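Phage-related protein (Bordetella bronchiseptica RB50, PDB 3BJQ) is probably a phage major capsid protein of the E family, which would assemble with many copies of itself into the head shell. Local coordinates at residues E[53-58]-E[247-252]; E[48-53]-E[263-268]; E[109-114]-E[287-292]; E[14-19]-E[103-108]. All coordinates share one frame; numbering follows the deposited sequence. Where two conformers were deposited one is given.

Contact 1 (E[53-58]-E[247-252])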
loop_
_atom_site.group_PDB
_atom_site.type_symbol
_atom_site.label_atom_id
_atom_site.label_comp_id
_atom_site.label_asym_id
_atom_site.label_seq_id
_atom_site.Cartn_x
_atom_site.Cartn_y
_atom_site.Cartn_z
ATOM N N GLU E 53 23.974 35.483 -32.145
ATOM C CA GLU E 53 24.606 34.194 -32.418
ATOM C C GLU E 53 23.960 33.043 -31.632
ATOM O O GLU E 53 23.758 31.966 -32.167
ATOM C CB GLU E 53 26.083 34.252 -32.061
ATOM C CG GLU E 53 26.815 32.921 -32.280
ATOM C CD GLU E 53 28.061 32.746 -31.403
ATOM O OE1 GLU E 53 28.074 33.237 -30.247
ATOM O OE2 GLU E 53 29.021 32.082 -31.870
ATOM N N ALA E 54 23.666 33.284 -30.361
ATOM C CA ALA E 54 23.023 32.284 -29.488
ATOM C C ALA E 54 21.695 31.806 -30.038
ATOM O O ALA E 54 21.433 30.601 -30.102
ATOM C CB ALA E 54 22.815 32.857 -28.080
ATOM N N PHE E 55 20.850 32.752 -30.442
ATOM C CA PHE E 55 19.547 32.381 -31.002
ATOM C C PHE E 55 19.699 31.727 -32.361
ATOM O O PHE E 55 18.945 30.830 -32.682
ATOM C CB PHE E 55 18.580 33.560 -31.083
ATOM C CG PHE E 55 17.958 33.926 -29.761
ATOM C CD1 PHE E 55 16.891 33.214 -29.272
ATOM C CD2 PHE E 55 18.433 34.989 -29.022
ATOM C CE1 PHE E 55 16.296 33.551 -28.052
ATOM C CE2 PHE E 55 17.846 35.338 -27.811
ATOM C CZ PHE E 55 16.767 34.612 -27.332
ATOM N N ARG E 56 20.668 32.161 -33.155
ATOM C CA ARG E 56 20.910 31.518 -34.439
ATOM C C ARG E 56 21.328 30.055 -34.228
ATOM O O ARG E 56 20.811 29.160 -34.894
ATOM C CB ARG E 56 21.992 32.239 -35.225
ATOM C CG ARG E 56 22.131 31.654 -36.607
ATOM C CD ARG E 56 22.973 32.496 -37.500
ATOM N NE ARG E 56 22.788 32.085 -38.887
ATOM C CZ ARG E 56 21.712 32.368 -39.621
ATOM N NH1 ARG E 56 20.700 33.078 -39.114
ATOM N NH2 ARG E 56 21.651 31.948 -40.875
ATOM N N LEU E 57 22.282 29.842 -33.328
ATOM C CA LEU E 57 22.776 28.495 -32.983
ATOM C C LEU E 57 21.655 27.607 -32.426
ATOM O O LEU E 57 21.549 26.434 -32.769
ATOM C CB LEU E 57 23.892 28.586 -31.929
ATOM C CG LEU E 57 24.967 27.502 -32.026
ATOM C CD1 LEU E 57 25.883 27.819 -33.193
ATOM C CD2 LEU E 57 25.786 27.370 -30.746
ATOM N N TYR E 58 20.819 28.192 -31.582
ATOM C CA TYR E 58 19.688 27.511 -30.990
ATOM C C TYR E 58 18.768 26.930 -32.054
ATOM O O TYR E 58 18.264 25.832 -31.877
ATOM C CB TYR E 58 18.913 28.479 -30.103
ATOM C CG TYR E 58 17.802 27.905 -29.244
ATOM C CD1 TYR E 58 18.061 26.976 -28.234
ATOM C CD2 TYR E 58 16.508 28.363 -29.378
ATOM C CE1 TYR E 58 17.029 26.491 -27.423
ATOM C CE2 TYR E 58 15.468 27.897 -28.563
ATOM C CZ TYR E 58 15.726 26.961 -27.605
ATOM O OH TYR E 58 14.676 26.536 -26.817
ATOM N N LEU E 247 6.599 43.176 -25.563
ATOM C CA LEU E 247 6.460 41.901 -26.264
ATOM C C LEU E 247 7.735 41.109 -26.134
ATOM O O LEU E 247 8.801 41.678 -26.191
ATOM C CB LEU E 247 6.292 42.098 -27.754
ATOM C CG LEU E 247 4.917 42.269 -28.380
ATOM C CD1 LEU E 247 4.446 43.737 -28.306
ATOM C CD2 LEU E 247 5.070 41.804 -29.820
ATOM N N GLY E 248 7.639 39.789 -26.064
ATOM C CA GLY E 248 8.847 38.992 -25.992
ATOM C C GLY E 248 8.635 37.546 -26.322
ATOM O O GLY E 248 7.503 37.058 -26.348
ATOM N N TYR E 249 9.740 36.891 -26.649
ATOM C CA TYR E 249 9.793 35.440 -26.704
ATOM C C TYR E 249 10.300 35.001 -25.334
ATOM O O TYR E 249 11.424 35.323 -24.947
ATOM C CB TYR E 249 10.714 34.893 -27.804
ATOM C CG TYR E 249 10.880 33.412 -27.639
ATOM C CD1 TYR E 249 9.880 32.548 -28.020
ATOM C CD2 TYR E 249 12.010 32.874 -27.026
ATOM C CE1 TYR E 249 10.002 31.176 -27.825
ATOM C CE2 TYR E 249 12.138 31.504 -26.821
ATOM C CZ TYR E 249 11.138 30.655 -27.239
ATOM O OH TYR E 249 11.254 29.285 -27.057
ATOM N N VAL E 250 9.429 34.300 -24.602
ATOM C CA VAL E 250 9.731 33.722 -23.283
ATOM C C VAL E 250 9.526 32.232 -23.446
ATOM O O VAL E 250 8.448 31.774 -23.899
ATOM C CB VAL E 250 8.778 34.272 -22.207
ATOM C CG1 VAL E 250 9.153 33.768 -20.791
ATOM C CG2 VAL E 250 8.789 35.789 -22.226
ATOM N N SER E 251 10.563 31.459 -23.169
ATOM C CA SER E 251 10.443 30.020 -23.332
ATOM C C SER E 251 9.250 29.453 -22.539
ATOM O O SER E 251 9.064 29.766 -21.361
ATOM C CB SER E 251 11.728 29.310 -22.906
ATOM O OG SER E 251 11.523 27.921 -22.922
ATOM N N ASP E 252 8.478 28.605 -23.217
ATOM C CA ASP E 252 7.346 27.888 -22.642
ATOM C C ASP E 252 7.781 26.605 -21.909
ATOM O O ASP E 252 6.951 25.836 -21.510
ATOM C CB ASP E 252 6.343 27.489 -23.743
ATOM C CG ASP E 252 5.456 28.646 -24.207
ATOM O OD1 ASP E 252 5.351 29.669 -23.503
ATOM O OD2 ASP E 252 4.841 28.518 -25.292
HETATM O O HOH W 1 13.767 28.646 -25.623
#
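Tyr249 meets both Phe55 and Tyr58 of helix 52-58, and it does so just where its own strand ends at Gly248. Its CG stands anti to the backbone N (chi1 171°), which carries the ring out toward the helix. CD2 of Tyr249 touches CE1 of Phe55 at 4.5 Å, a loose apolar contact, each ring approached obliquely by the other. Farther out, the hydroxyls of Tyr249 and Tyr58 lie 4.4 Å apart, too far for a direct bond. One water fills the gap. It donates to Tyr58 OH at 2.6 Å and lies 3.0 Å from Tyr249 OH, in the plane of the Tyr249 ring. Tyr58 OH is also hydrogen-bonded to Glu260, so the water and a carboxylate hold it together. Arg117 of a second subunit makes a cation-pi contact with Tyr58. Past Val250 the chain folds back over the Tyr249 ring. The backbone N of Ser251 sits 4.0 Å above one face of Tyr249, offset toward the rim, and this N is bonded to Ser262 OG. A tetraethylene glycol, probably from the crystallisation liquor, lies about 3 Å from the side chain of Tyr249. The contact joins the short helix 52-58 to the end of strand 245-248 in the six-stranded mixed sheet. Ile173 of helix 158-173 packs on both Phe55 and Tyr249.

Contact 2 (E[48-53]-E[263-268])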
loop_
_atom_site.group_PDB
_atom_site.type_symbol
_atom_site.label_atom_id
_atom_site.label_comp_id
_atom_site.label_asym_id
_atom_site.label_seq_id
_atom_site.Cartn_x
_atom_site.Cartn_y
_atom_site.Cartn_z
ATOM N N LEU E 48 24.016 34.300 -17.975
ATOM C CA LEU E 48 24.235 33.619 -19.252
ATOM C C LEU E 48 23.394 34.373 -20.253
ATOM O O LEU E 48 22.156 34.424 -20.129
ATOM C CB LEU E 48 23.882 32.140 -19.168
ATOM C CG LEU E 48 24.390 31.313 -20.353
ATOM C CD1 LEU E 48 25.935 31.289 -20.423
ATOM C CD2 LEU E 48 23.857 29.910 -20.240
ATOM N N THR E 49 24.062 34.987 -21.225
ATOM C CA THR E 49 23.451 35.960 -22.131
ATOM C C THR E 49 23.319 35.405 -23.543
ATOM O O THR E 49 24.196 34.703 -24.039
ATOM C CB THR E 49 24.267 37.268 -22.100
ATOM O OG1 THR E 49 24.342 37.731 -20.746
ATOM C CG2 THR E 49 23.654 38.380 -22.963
ATOM N N PHE E 50 22.207 35.735 -24.181
ATOM C CA PHE E 50 21.905 35.259 -25.508
ATOM C C PHE E 50 21.785 36.418 -26.475
ATOM O O PHE E 50 20.815 37.173 -26.450
ATOM C CB PHE E 50 20.625 34.426 -25.466
ATOM C CG PHE E 50 20.597 33.460 -24.317
ATOM C CD1 PHE E 50 21.445 32.369 -24.302
ATOM C CD2 PHE E 50 19.796 33.697 -23.225
ATOM C CE1 PHE E 50 21.442 31.488 -23.250
ATOM C CE2 PHE E 50 19.769 32.834 -22.167
ATOM C CZ PHE E 50 20.583 31.703 -22.186
ATOM N N GLY E 51 22.795 36.548 -27.323
ATOM C CA GLY E 51 22.805 37.533 -28.376
ATOM C C GLY E 51 22.345 36.888 -29.670
ATOM O O GLY E 51 21.763 35.792 -29.655
ATOM N N LYS E 52 22.626 37.550 -30.788
ATOM C CA LYS E 52 22.152 37.086 -32.085
ATOM C C LYS E 52 22.692 35.704 -32.406
ATOM O O LYS E 52 21.953 34.848 -32.880
ATOM C CB LYS E 52 22.532 38.079 -33.192
ATOM C CG LYS E 52 21.696 37.933 -34.460
ATOM C CD LYS E 52 21.953 39.061 -35.461
ATOM C CE LYS E 52 20.894 39.094 -36.559
ATOM N NZ LYS E 52 21.026 40.321 -37.432
ATOM N N GLU E 53 23.974 35.483 -32.145
ATOM C CA GLU E 53 24.606 34.194 -32.418
ATOM C C GLU E 53 23.960 33.043 -31.632
ATOM O O GLU E 53 23.758 31.966 -32.167
ATOM C CB GLU E 53 26.083 34.252 -32.061
ATOM C CG GLU E 53 26.815 32.921 -32.280
ATOM C CD GLU E 53 28.061 32.746 -31.403
ATOM O OE1 GLU E 53 28.074 33.237 -30.247
ATOM O OE2 GLU E 53 29.021 32.082 -31.870
ATOM N N PHE E 263 14.121 35.454 -23.368
ATOM C CA PHE E 263 14.255 36.863 -22.970
ATOM C C PHE E 263 14.849 37.039 -21.575
ATOM O O PHE E 263 15.705 37.896 -21.343
ATOM C CB PHE E 263 12.892 37.578 -23.012
ATOM C CG PHE E 263 12.900 38.937 -22.350
ATOM C CD1 PHE E 263 13.394 40.040 -23.016
ATOM C CD2 PHE E 263 12.410 39.104 -21.066
ATOM C CE1 PHE E 263 13.437 41.272 -22.407
ATOM C CE2 PHE E 263 12.441 40.328 -20.459
ATOM C CZ PHE E 263 12.955 41.413 -21.126
ATOM N N GLY E 264 14.369 36.254 -20.620
ATOM C CA GLY E 264 14.830 36.414 -19.232
ATOM C C GLY E 264 14.453 35.282 -18.312
ATOM O O GLY E 264 13.692 34.390 -18.671
ATOM N N TYR E 265 15.014 35.331 -17.105
ATOM C CA TYR E 265 14.796 34.314 -16.089
ATOM C C TYR E 265 14.836 34.961 -14.727
ATOM O O TYR E 265 15.471 35.989 -14.555
ATOM C CB TYR E 265 15.929 33.264 -16.117
ATOM C CG TYR E 265 15.841 32.363 -17.315
ATOM C CD1 TYR E 265 14.852 31.388 -17.386
ATOM C CD2 TYR E 265 16.711 32.515 -18.400
ATOM C CE1 TYR E 265 14.738 30.571 -18.520
ATOM C CE2 TYR E 265 16.606 31.692 -19.541
ATOM C CZ TYR E 265 15.627 30.736 -19.591
ATOM O OH TYR E 265 15.502 29.922 -20.708
ATOM N N THR E 266 14.153 34.343 -13.775
ATOM C CA THR E 266 14.336 34.668 -12.368
ATOM C C THR E 266 15.393 33.651 -11.863
ATOM O O THR E 266 15.128 32.463 -11.722
ATOM C CB THR E 266 12.990 34.641 -11.557
ATOM O OG1 THR E 266 12.109 35.701 -12.003
ATOM C CG2 THR E 266 13.231 34.790 -10.075
ATOM N N TYR E 267 16.622 34.119 -11.697
ATOM C CA TYR E 267 17.711 33.293 -11.162
ATOM C C TYR E 267 17.340 33.029 -9.718
ATOM O O TYR E 267 17.205 33.979 -8.938
ATOM C CB TYR E 267 19.057 34.055 -11.268
ATOM C CG TYR E 267 19.746 33.960 -12.625
ATOM C CD1 TYR E 267 19.009 33.833 -13.806
ATOM C CD2 TYR E 267 21.109 34.038 -12.732
ATOM C CE1 TYR E 267 19.622 33.745 -15.041
ATOM C CE2 TYR E 267 21.740 33.970 -13.987
ATOM C CZ TYR E 267 20.991 33.804 -15.124
ATOM O OH TYR E 267 21.599 33.730 -16.350
ATOM N N GLN E 268 17.150 31.762 -9.350
ATOM C CA GLN E 268 16.654 31.435 -8.029
ATOM C C GLN E 268 17.448 30.320 -7.419
ATOM O O GLN E 268 17.686 29.308 -8.055
ATOM C CB GLN E 268 15.179 31.034 -8.071
ATOM C CG GLN E 268 14.575 30.880 -6.679
ATOM C CD GLN E 268 13.083 31.124 -6.655
ATOM O OE1 GLN E 268 12.623 32.215 -7.002
ATOM N NE2 GLN E 268 12.318 30.116 -6.237
HETATM O O HOH W 2 20.297 33.039 -18.592
#
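Phe50 and Tyr265 bring their rings together at the CE2 atoms, 4.3 Å apart. Phe50 comes in at the edge of Tyr265, close to its plane. One face of the Phe50 ring has the carbonyl carbon of Leu48 above it, toward the rim. Tyr267 is met at its edge as well: water 2 and Tyr265 CB both lie in its plane. Its hydroxyl is the polar centre of the contact. Leu48 N donates to Tyr267 OH at 3.0 Å, with an N-H...O angle of 145°. The hydroxyl in turn donates to water 2 at 2.7 Å, and this water donates a hydrogen bond to Leu48 O at 2.8 Å. Leu48 N is thus tied to Tyr267 directly and Leu48 O through the water. Tyr267 reaches them with CG anti to its carbonyl carbon (chi1 -83°), and its OH also packs on Leu48 CB. The partner of Tyr265 OH is the backbone O of Glu260. Strand 44-49 pairs with strand 75-81 through Thr49 and Tyr75, and Tyr80 of that partner meets Tyr267 edge-to-face. The contact therefore lays this two-stranded antiparallel sheet against strand 264-269, whose Tyr265 and Tyr267 also pack on the adjoining strand 37-40.

Contact 3 (E[109-114]-E[287-292])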
loop_
_atom_site.group_PDB
_atom_site.type_symbol
_atom_site.label_atom_id
_atom_site.label_comp_id
_atom_site.label_asym_id
_atom_site.label_seq_id
_atom_site.Cartn_x
_atom_site.Cartn_y
_atom_site.Cartn_z
ATOM N N ALA E 109 1.286 27.595 7.763
ATOM C CA ALA E 109 1.102 27.878 6.347
ATOM C C ALA E 109 0.633 29.311 6.140
ATOM O O ALA E 109 1.166 30.014 5.308
ATOM C CB ALA E 109 0.118 26.896 5.715
ATOM N N ARG E 110 -0.351 29.741 6.916
ATOM C CA ARG E 110 -0.866 31.113 6.832
ATOM C C ARG E 110 0.192 32.176 7.128
ATOM O O ARG E 110 0.296 33.181 6.431
ATOM C CB ARG E 110 -2.045 31.294 7.781
ATOM C CG ARG E 110 -3.293 30.616 7.285
ATOM C CD ARG E 110 -4.358 30.377 8.374
ATOM N NE ARG E 110 -5.624 30.003 7.743
ATOM C CZ ARG E 110 -5.837 28.844 7.117
ATOM N NH1 ARG E 110 -4.882 27.923 7.063
ATOM N NH2 ARG E 110 -7.013 28.597 6.535
ATOM N N SER E 111 0.978 31.945 8.166
ATOM C CA SER E 111 2.062 32.871 8.511
ATOM C C SER E 111 3.085 32.982 7.380
ATOM O O SER E 111 3.632 34.053 7.126
ATOM C CB SER E 111 2.763 32.413 9.788
ATOM O OG SER E 111 3.557 31.251 9.542
ATOM N N VAL E 112 3.327 31.868 6.696
ATOM C CA VAL E 112 4.304 31.816 5.601
ATOM C C VAL E 112 3.814 32.563 4.362
ATOM O O VAL E 112 4.600 33.257 3.695
ATOM C CB VAL E 112 4.674 30.352 5.256
ATOM C CG1 VAL E 112 5.347 30.258 3.883
ATOM C CG2 VAL E 112 5.570 29.772 6.360
ATOM N N ASN E 113 2.528 32.406 4.052
ATOM C CA ASN E 113 1.893 33.128 2.965
ATOM C C ASN E 113 2.139 34.630 3.031
ATOM O O ASN E 113 2.341 35.270 2.014
ATOM C CB ASN E 113 0.379 32.873 2.979
ATOM C CG ASN E 113 0.005 31.501 2.431
ATOM O OD1 ASN E 113 0.810 30.810 1.806
ATOM N ND2 ASN E 113 -1.209 31.102 2.694
ATOM N N THR E 114 2.052 35.182 4.227
ATOM C CA THR E 114 2.264 36.585 4.463
ATOM C C THR E 114 3.598 37.057 3.921
ATOM O O THR E 114 3.658 38.034 3.140
ATOM C CB THR E 114 2.172 36.849 5.968
ATOM O OG1 THR E 114 0.829 36.549 6.375
ATOM C CG2 THR E 114 2.545 38.291 6.341
ATOM N N TRP E 287 5.693 32.088 17.575
ATOM C CA TRP E 287 6.517 31.079 16.923
ATOM C C TRP E 287 6.960 31.668 15.593
ATOM O O TRP E 287 6.144 32.217 14.882
ATOM C CB TRP E 287 5.755 29.777 16.678
ATOM C CG TRP E 287 5.525 29.025 17.911
ATOM C CD1 TRP E 287 4.452 29.139 18.739
ATOM C CD2 TRP E 287 6.381 28.036 18.492
ATOM N NE1 TRP E 287 4.579 28.271 19.797
ATOM C CE2 TRP E 287 5.748 27.574 19.665
ATOM C CE3 TRP E 287 7.604 27.468 18.118
ATOM C CZ2 TRP E 287 6.314 26.609 20.489
ATOM C CZ3 TRP E 287 8.154 26.482 18.924
ATOM C CH2 TRP E 287 7.517 26.076 20.111
ATOM N N ILE E 288 8.246 31.516 15.269
ATOM C CA ILE E 288 8.869 32.164 14.121
ATOM C C ILE E 288 9.410 31.147 13.113
ATOM O O ILE E 288 10.236 30.299 13.460
ATOM C CB ILE E 288 10.065 33.063 14.574
ATOM C CG1 ILE E 288 9.614 34.079 15.609
ATOM C CG2 ILE E 288 10.707 33.806 13.407
ATOM C CD1 ILE E 288 8.613 35.042 15.109
ATOM N N TYR E 289 8.955 31.246 11.867
ATOM C CA TYR E 289 9.465 30.399 10.771
ATOM C C TYR E 289 10.292 31.238 9.819
ATOM O O TYR E 289 9.773 32.163 9.188
ATOM C CB TYR E 289 8.352 29.773 9.958
ATOM C CG TYR E 289 7.342 28.985 10.720
ATOM C CD1 TYR E 289 6.357 29.628 11.455
ATOM C CD2 TYR E 289 7.298 27.593 10.630
ATOM C CE1 TYR E 289 5.399 28.926 12.133
ATOM C CE2 TYR E 289 6.319 26.880 11.286
ATOM C CZ TYR E 289 5.367 27.561 12.040
ATOM O OH TYR E 289 4.392 26.878 12.722
ATOM N N GLY E 290 11.564 30.893 9.686
ATOM C CA GLY E 290 12.429 31.545 8.742
ATOM C C GLY E 290 12.001 31.093 7.362
ATOM O O GLY E 290 11.810 29.903 7.133
ATOM N N VAL E 291 11.829 32.049 6.462
ATOM C CA VAL E 291 11.407 31.773 5.079
ATOM C C VAL E 291 12.443 32.403 4.122
ATOM O O VAL E 291 12.775 33.587 4.220
ATOM C CB VAL E 291 10.032 32.357 4.785
ATOM C CG1 VAL E 291 9.602 31.990 3.349
ATOM C CG2 VAL E 291 9.033 31.857 5.813
ATOM N N SER E 292 12.955 31.587 3.215
ATOM C CA SER E 292 13.976 31.998 2.282
ATOM C C SER E 292 13.505 31.758 0.861
ATOM O O SER E 292 13.072 30.677 0.547
ATOM C CB SER E 292 15.244 31.187 2.564
ATOM O OG SER E 292 15.921 31.692 3.715
#
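Val112 packs on Val291 where the long helix 105-131 lies across a beta-sheet, consistent with the spine helix and P-domain sheet of the HK97-type capsid fold. The two CG2 methyls touch at 4.1 Å, and the side chains cross obliquely. Next to Val112 in the helix, Ser111 OG approaches the Tyr289 ring at a slant. Two residues apart on strand 286-299, Tyr289 and Val291 both point at the helix, while Ile288, just before Tyr289, points away from it. Strand pairing is consistent with this pattern. Tyr289 and Val291 bond through their backbones to Ala89 and Leu87, and Ile288 and Gly290 to Tyr279 and Glu276, so the strand is held between 87-92 and 274-281. Val275 adds to the packing round Val112. Leu17 and Pro103 press on Tyr289. On another flank of the helix, Arg110 NE bonds Pro256 O of a third subunit, so the same turns serve an interface. The serine is held from within its own helix. Its OG lies between the backbone N and the carbonyl carbon (chi1 72°) and bonds Gly108 O. From there Ser111 OG sits almost equally far from two ring atoms, 3.8 Å from Tyr289 CD1 and 3.9 Å from Tyr289 CE1.

Contact 4 (E[14-19]-E[103-108])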
loop_
_atom_site.group_PDB
_atom_site.type_symbol
_atom_site.label_atom_id
_atom_site.label_comp_id
_atom_site.label_asym_id
_atom_site.label_seq_id
_atom_site.Cartn_x
_atom_site.Cartn_y
_atom_site.Cartn_z
ATOM N N ASP E 14 11.582 22.554 7.195
ATOM C CA ASP E 14 10.294 21.938 7.411
ATOM C C ASP E 14 9.773 21.558 6.021
ATOM O O ASP E 14 9.393 22.421 5.246
ATOM C CB ASP E 14 9.370 22.942 8.068
ATOM C CG ASP E 14 8.017 22.369 8.409
ATOM O OD1 ASP E 14 7.425 21.647 7.582
ATOM O OD2 ASP E 14 7.539 22.673 9.516
ATOM N N PRO E 15 9.768 20.264 5.697
ATOM C CA PRO E 15 9.457 19.855 4.337
ATOM C C PRO E 15 8.011 20.066 3.937
ATOM O O PRO E 15 7.735 20.277 2.761
ATOM C CB PRO E 15 9.800 18.357 4.328
ATOM C CG PRO E 15 9.714 17.929 5.707
ATOM C CD PRO E 15 10.058 19.109 6.565
ATOM N N ILE E 16 7.095 19.977 4.896
ATOM C CA ILE E 16 5.675 20.158 4.594
ATOM C C ILE E 16 5.391 21.620 4.282
ATOM O O ILE E 16 4.720 21.936 3.315
ATOM C CB ILE E 16 4.782 19.690 5.768
ATOM C CG1 ILE E 16 4.773 18.157 5.860
ATOM C CG2 ILE E 16 3.370 20.213 5.600
ATOM C CD1 ILE E 16 5.989 17.575 6.519
ATOM N N LEU E 17 5.906 22.521 5.103
ATOM C CA LEU E 17 5.688 23.944 4.838
ATOM C C LEU E 17 6.476 24.422 3.605
ATOM O O LEU E 17 6.012 25.293 2.886
ATOM C CB LEU E 17 5.960 24.792 6.078
ATOM C CG LEU E 17 4.916 24.739 7.201
ATOM C CD1 LEU E 17 5.415 25.574 8.382
ATOM C CD2 LEU E 17 3.576 25.264 6.713
ATOM N N SER E 18 7.629 23.815 3.341
ATOM C CA SER E 18 8.396 24.092 2.133
ATOM C C SER E 18 7.621 23.669 0.881
ATOM O O SER E 18 7.549 24.407 -0.096
ATOM C CB SER E 18 9.735 23.391 2.202
ATOM O OG SER E 18 10.507 23.992 3.234
ATOM N N THR E 19 7.024 22.487 0.920
ATOM C CA THR E 19 6.170 22.040 -0.172
ATOM C C THR E 19 5.006 23.011 -0.337
ATOM O O THR E 19 4.674 23.421 -1.451
ATOM C CB THR E 19 5.700 20.613 0.067
ATOM O OG1 THR E 19 6.858 19.770 0.068
ATOM C CG2 THR E 19 4.694 20.146 -1.007
ATOM N N PRO E 103 2.956 25.282 16.422
ATOM C CA PRO E 103 1.673 25.502 15.747
ATOM C C PRO E 103 1.345 24.413 14.744
ATOM O O PRO E 103 2.239 23.793 14.183
ATOM C CB PRO E 103 1.877 26.842 15.014
ATOM C CG PRO E 103 3.029 27.457 15.650
ATOM C CD PRO E 103 3.921 26.334 16.077
ATOM N N GLY E 104 0.063 24.185 14.509
ATOM C CA GLY E 104 -0.345 23.245 13.461
ATOM C C GLY E 104 0.030 23.806 12.091
ATOM O O GLY E 104 0.254 25.005 11.935
ATOM N N ILE E 105 0.050 22.944 11.084
ATOM C CA ILE E 105 0.398 23.369 9.740
ATOM C C ILE E 105 -0.541 24.424 9.141
ATOM O O ILE E 105 -0.109 25.214 8.303
ATOM C CB ILE E 105 0.572 22.195 8.774
ATOM C CG1 ILE E 105 -0.679 21.325 8.713
ATOM C CG2 ILE E 105 1.798 21.393 9.181
ATOM C CD1 ILE E 105 -0.571 20.213 7.695
ATOM N N ASP E 106 -1.800 24.457 9.560
ATOM C CA ASP E 106 -2.730 25.460 9.051
ATOM C C ASP E 106 -2.264 26.863 9.459
ATOM O O ASP E 106 -2.238 27.770 8.638
ATOM C CB ASP E 106 -4.180 25.199 9.500
ATOM C CG ASP E 106 -4.294 24.848 10.979
ATOM O OD1 ASP E 106 -3.823 23.750 11.380
ATOM O OD2 ASP E 106 -4.870 25.662 11.738
ATOM N N LEU E 107 -1.877 27.028 10.725
ATOM C CA LEU E 107 -1.405 28.329 11.207
ATOM C C LEU E 107 -0.022 28.691 10.644
ATOM O O LEU E 107 0.219 29.820 10.245
ATOM C CB LEU E 107 -1.380 28.359 12.710
ATOM C CG LEU E 107 -2.705 28.416 13.479
ATOM C CD1 LEU E 107 -2.375 28.616 14.974
ATOM C CD2 LEU E 107 -3.611 29.514 12.968
ATOM N N GLY E 108 0.878 27.722 10.591
ATOM C CA GLY E 108 2.195 27.911 9.985
ATOM C C GLY E 108 2.146 28.282 8.518
ATOM O O GLY E 108 2.869 29.181 8.075
#
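Apolar packing joins Ile16 and Leu17 to Ile105 and Gly108. The CG2 methyls of Ile16 and Ile105 touch at 4.1 Å on the more exposed side. Leu17 goes deeper. Its CG is anti to the carbonyl carbon (chi1 -74°), which sends the branch toward the other helix, where CD2 lies over the backbone, 3.8 Å from Gly108 C and 4.0 Å from Ile105 O. With no side chain at Gly108, the leucine can rest directly on the helix backbone. Hydrogen bonds inside 14-19 set up this first turn. Asp14 is the N-cap: Leu17 N donates to Asp14 OD1 at 3.0 Å in a nearly straight bond (177°), from above the carboxylate plane, and Ile16 N adds a weak one. The N-cap would thus fix the backbone that carries Ile16 and Leu17. Two hydroxyls then turn back on the helix. Ser18 OG donates to Asp14 O at 2.8 Å, from above its carbonyl plane, and Thr19 OG1 to Pro15 O at 2.9 Å. The contact brings together the starts of helices 15-22 and 105-131. Both starts lie against strand 286-299, and Asp14 and Ser18 bond to Val275 of strand 274-281.

The four contacts form two pairs; contact 1 lies on the opposite side of the chain's centre from contacts 3 and 4. Contacts 1 and 2 lie 9 Å apart between centres and share Glu53; contact 1 is nested inside the chain loop that contact 2 closes. Contacts 3 and 4 lie 8 Å apart, share helix 105-131 and meet through Leu17, Pro103 and Tyr289. Contact 4 closes before contact 3 opens. The centres of contacts 1 and 4 are about 39 Å apart. One sheet connects the pairs: in it strand 264-269 of contact 2 neighbours strand 286-299 of contact 3. Each pair also has other subunits within reach, consistent with a shell protein whose distant regions meet neighbouring copies.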